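Local coordinates for protein beta-hexosaminidase Amuc_2018 (Akkermansia muciniphila, PDB 6JEB) that hydrolyses terminal non-reducing N-acetylhexosamine residues from beta-N-acetylhexosaminides, releasing N-acetylglucosamine from unbranched N-glycans and from chitobiose, at residues E9-L23 against L72-D86. Numbering follows the deposited sequence.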
# COMPACT_ATOMS: atom_id res chain seq x y z
N GLU A 9 2.92 18.37 5.45
CA GLU A 9 3.45 19.73 5.50
C GLU A 9 3.90 20.16 4.10
O GLU A 9 4.67 19.43 3.46
CB GLU A 9 4.64 19.79 6.45
CG GLU A 9 5.19 21.21 6.67
CD GLU A 9 4.19 22.13 7.36
OE1 GLU A 9 3.24 21.63 8.00
OE2 GLU A 9 4.35 23.36 7.26
N PRO A 10 3.46 21.31 3.61
CA PRO A 10 3.91 21.77 2.30
C PRO A 10 5.40 22.07 2.28
O PRO A 10 6.02 22.41 3.29
CB PRO A 10 3.10 23.05 2.07
CG PRO A 10 1.86 22.86 2.91
CD PRO A 10 2.35 22.13 4.14
N SER A 11 5.98 21.96 1.08
CA SER A 11 7.42 22.21 0.96
C SER A 11 7.79 23.65 1.25
O SER A 11 8.89 23.91 1.74
CB SER A 11 7.92 21.76 -0.41
OG SER A 11 7.15 22.33 -1.46
N ARG A 12 6.90 24.61 0.98
CA ARG A 12 7.13 26.01 1.34
C ARG A 12 5.81 26.66 1.70
O ARG A 12 4.84 26.59 0.93
CB ARG A 12 7.80 26.81 0.21
CG ARG A 12 8.02 28.30 0.54
CD ARG A 12 8.58 29.13 -0.65
NE ARG A 12 8.40 30.57 -0.45
CZ ARG A 12 9.36 31.44 -0.14
NH1 ARG A 12 10.62 31.05 -0.01
NH2 ARG A 12 9.04 32.73 0.03
N THR A 13 5.76 27.28 2.89
CA THR A 13 4.63 28.11 3.30
C THR A 13 5.19 29.47 3.68
O THR A 13 6.04 29.55 4.58
CB THR A 13 3.90 27.50 4.50
OG1 THR A 13 3.47 26.17 4.18
CG2 THR A 13 2.67 28.35 4.85
N GLU A 14 4.74 30.51 3.00
CA GLU A 14 5.10 31.90 3.31
C GLU A 14 3.84 32.58 3.83
O GLU A 14 2.96 32.94 3.05
CB GLU A 14 5.64 32.60 2.06
CG GLU A 14 5.96 34.09 2.31
CD GLU A 14 6.39 34.88 1.06
OE1 GLU A 14 6.53 34.29 -0.04
OE2 GLU A 14 6.60 36.11 1.19
N LEU A 15 3.76 32.76 5.14
CA LEU A 15 2.58 33.36 5.75
C LEU A 15 2.64 34.88 5.66
O LEU A 15 3.72 35.49 5.70
CB LEU A 15 2.45 32.93 7.21
CG LEU A 15 2.19 31.44 7.41
CD1 LEU A 15 2.21 31.10 8.90
CD2 LEU A 15 0.87 31.03 6.79
N ARG A 16 1.47 35.50 5.53
CA ARG A 16 1.32 36.94 5.43
C ARG A 16 0.47 37.45 6.59
O ARG A 16 -0.17 36.67 7.30
CB ARG A 16 0.73 37.33 4.07
CG ARG A 16 1.67 37.01 2.91
CD ARG A 16 1.03 37.15 1.54
NE ARG A 16 2.06 37.14 0.49
CZ ARG A 16 1.81 37.05 -0.81
NH1 ARG A 16 0.56 36.93 -1.25
NH2 ARG A 16 2.81 37.06 -1.68
N GLN A 17 0.47 38.77 6.78
CA GLN A 17 -0.16 39.36 7.96
C GLN A 17 -1.67 39.44 7.86
O GLN A 17 -2.34 39.49 8.90
CB GLN A 17 0.41 40.76 8.24
CG GLN A 17 -0.04 41.83 7.25
CD GLN A 17 0.27 43.25 7.73
OE1 GLN A 17 -0.06 43.63 8.85
NE2 GLN A 17 0.90 44.03 6.87
N GLU A 18 -2.24 39.46 6.66
CA GLU A 18 -3.68 39.60 6.51
C GLU A 18 -4.38 38.30 6.92
O GLU A 18 -3.76 37.24 7.03
CB GLU A 18 -4.05 39.93 5.07
CG GLU A 18 -3.49 41.25 4.55
CD GLU A 18 -2.06 41.14 4.06
OE1 GLU A 18 -1.61 40.01 3.74
OE2 GLU A 18 -1.38 42.18 3.98
N THR A 19 -5.68 38.41 7.14
CA THR A 19 -6.53 37.29 7.53
C THR A 19 -7.55 37.04 6.43
O THR A 19 -8.04 37.99 5.80
CB THR A 19 -7.27 37.63 8.83
OG1 THR A 19 -6.31 37.87 9.87
CG2 THR A 19 -8.18 36.49 9.25
N ALA A 20 -7.85 35.77 6.18
CA ALA A 20 -8.85 35.36 5.21
C ALA A 20 -10.02 34.69 5.92
O ALA A 20 -9.82 33.78 6.73
CB ALA A 20 -8.26 34.39 4.18
N LYS A 21 -11.24 35.13 5.61
CA LYS A 21 -12.45 34.50 6.11
C LYS A 21 -13.24 33.83 5.00
O LYS A 21 -14.36 33.36 5.22
CB LYS A 21 -13.32 35.50 6.87
CG LYS A 21 -12.72 35.89 8.21
CD LYS A 21 -13.57 36.91 8.94
CE LYS A 21 -12.90 37.30 10.25
NZ LYS A 21 -13.68 38.32 10.99
N THR A 22 -12.67 33.77 3.80
CA THR A 22 -13.24 33.04 2.69
C THR A 22 -12.12 32.32 1.96
O THR A 22 -10.98 32.79 1.93
CB THR A 22 -14.00 33.96 1.72
OG1 THR A 22 -14.51 33.18 0.63
CG2 THR A 22 -13.08 35.05 1.17
N LEU A 23 -12.45 31.16 1.41
CA LEU A 23 -11.53 30.39 0.58
C LEU A 23 -12.13 30.12 -0.80
O LEU A 23 -11.75 29.15 -1.46
CB LEU A 23 -11.11 29.10 1.29
CG LEU A 23 -10.06 29.30 2.38
CD1 LEU A 23 -10.02 28.12 3.35
CD2 LEU A 23 -8.69 29.56 1.76
N LEU A 72 -10.73 26.52 8.24
CA LEU A 72 -11.50 27.75 8.32
C LEU A 72 -12.88 27.50 8.94
O LEU A 72 -13.40 28.35 9.68
CB LEU A 72 -11.63 28.37 6.93
CG LEU A 72 -12.51 29.62 6.80
CD1 LEU A 72 -12.00 30.76 7.68
CD2 LEU A 72 -12.59 30.06 5.33
N ALA A 73 -13.47 26.34 8.66
CA ALA A 73 -14.79 26.03 9.20
C ALA A 73 -14.78 26.02 10.73
O ALA A 73 -15.80 26.33 11.35
CB ALA A 73 -15.29 24.69 8.66
N GLY A 74 -13.65 25.67 11.33
CA GLY A 74 -13.50 25.70 12.77
C GLY A 74 -12.82 26.93 13.33
O GLY A 74 -12.57 26.98 14.54
N GLN A 75 -12.51 27.92 12.49
CA GLN A 75 -11.79 29.12 12.90
C GLN A 75 -12.55 30.33 12.39
O GLN A 75 -12.18 30.93 11.37
CB GLN A 75 -10.36 29.12 12.35
CG GLN A 75 -9.30 28.82 13.38
CD GLN A 75 -7.91 28.72 12.77
OE1 GLN A 75 -7.29 27.66 12.79
NE2 GLN A 75 -7.40 29.83 12.23
N PRO A 76 -13.64 30.72 13.06
CA PRO A 76 -14.43 31.87 12.59
C PRO A 76 -13.65 33.17 12.53
O PRO A 76 -14.03 34.07 11.77
CB PRO A 76 -15.60 31.93 13.58
CG PRO A 76 -15.10 31.24 14.81
CD PRO A 76 -14.15 30.17 14.33
N GLU A 77 -12.57 33.30 13.31
CA GLU A 77 -11.73 34.48 13.22
C GLU A 77 -10.94 34.55 11.92
O GLU A 77 -10.30 35.58 11.66
CB GLU A 77 -10.76 34.53 14.41
CG GLU A 77 -9.63 33.51 14.35
CD GLU A 77 -9.99 32.17 14.98
OE1 GLU A 77 -11.19 31.86 15.13
OE2 GLU A 77 -9.05 31.42 15.32
N GLY A 78 -10.97 33.50 11.11
CA GLY A 78 -10.24 33.46 9.86
C GLY A 78 -8.91 32.75 9.99
O GLY A 78 -8.43 32.43 11.08
N ILE A 79 -8.29 32.52 8.84
CA ILE A 79 -6.99 31.86 8.77
C ILE A 79 -6.00 32.86 8.18
O ILE A 79 -6.40 33.84 7.53
CB ILE A 79 -7.04 30.55 7.95
CG1 ILE A 79 -7.34 30.85 6.48
CG2 ILE A 79 -8.05 29.57 8.56
CD1 ILE A 79 -7.18 29.64 5.57
N PRO A 80 -4.70 32.64 8.37
CA PRO A 80 -3.72 33.56 7.79
C PRO A 80 -3.76 33.52 6.27
O PRO A 80 -4.04 32.48 5.66
CB PRO A 80 -2.37 33.04 8.31
CG PRO A 80 -2.68 32.10 9.39
CD PRO A 80 -4.07 31.60 9.20
N CYS A 81 -3.46 34.66 5.67
CA CYS A 81 -3.15 34.69 4.25
C CYS A 81 -1.71 34.20 4.05
O CYS A 81 -0.92 34.11 5.00
CB CYS A 81 -3.32 36.11 3.72
SG CYS A 81 -5.05 36.62 3.67
N GLY A 82 -1.38 33.87 2.81
CA GLY A 82 -0.06 33.35 2.55
C GLY A 82 0.03 32.70 1.19
O GLY A 82 -0.93 32.69 0.41
N VAL A 83 1.22 32.16 0.91
CA VAL A 83 1.50 31.45 -0.33
C VAL A 83 2.07 30.09 0.01
O VAL A 83 3.04 29.99 0.78
CB VAL A 83 2.50 32.23 -1.22
CG1 VAL A 83 2.70 31.51 -2.55
CG2 VAL A 83 2.02 33.64 -1.45
N ILE A 84 1.48 29.04 -0.55
CA ILE A 84 1.92 27.67 -0.38
C ILE A 84 2.46 27.21 -1.72
O ILE A 84 1.74 27.24 -2.73
CB ILE A 84 0.76 26.77 0.06
CG1 ILE A 84 0.19 27.23 1.41
CG2 ILE A 84 1.20 25.31 0.12
CD1 ILE A 84 -1.24 26.74 1.66
N THR A 85 3.72 26.79 -1.76
CA THR A 85 4.32 26.25 -2.98
C THR A 85 4.77 24.84 -2.64
O THR A 85 5.56 24.65 -1.71
CB THR A 85 5.51 27.09 -3.43
OG1 THR A 85 5.12 28.47 -3.47
CG2 THR A 85 5.98 26.66 -4.82
N ASP A 86 4.26 23.85 -3.38
CA ASP A 86 4.29 22.49 -2.86
C ASP A 86 4.50 21.48 -3.97
O ASP A 86 3.94 21.62 -5.07
CB ASP A 86 2.96 22.22 -2.15
CG ASP A 86 3.06 21.16 -1.07
OD1 ASP A 86 4.18 20.70 -0.75
OD2 ASP A 86 1.98 20.79 -0.56
O HOH W 1 5.26 29.54 -0.97
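Over one face of the Arg16 guanidinium sits a methyl of Val83, CG2, 3.5 Å from CZ and centred on the group; with CG beside the backbone N (chi1 -66°) and an extended chain beyond, Arg16 runs past Gly82 to reach it. The Arg12 guanidinium is met at its edge instead, where NH2 gives Glu14 OE1 a salt bridge of 3.0 Å and a water, weakly bound by NE, lies in the same plane. That water also contacts Thr85 OG1 at 2.7 Å. The Asp86 carboxylate is approached from above its plane by Ser11 N, 2.9 Å from OD1. Since Trp426 NE1 binds the same OD1, an alanine at Asp86 would probably leave both the Ser11 amide and the indole without their acceptor. The backbones pair antiparallel, and a beta bulge between Leu15 and Thr19 shifts the register by two residues where the chain turns a corner; beyond it Cys81 SG packs 3.9 Å from Ala20 CB. At the far end Leu23 and Ile79 meet tip to tip, CD1 to CD1 at 3.9 Å, beside Leu72. In this non-catalytic family 20 domain, strand 79-86 lies between strands 12-16 and 39-44, and Ile84, Ile79 and Leu23 pack onto helix 55-73.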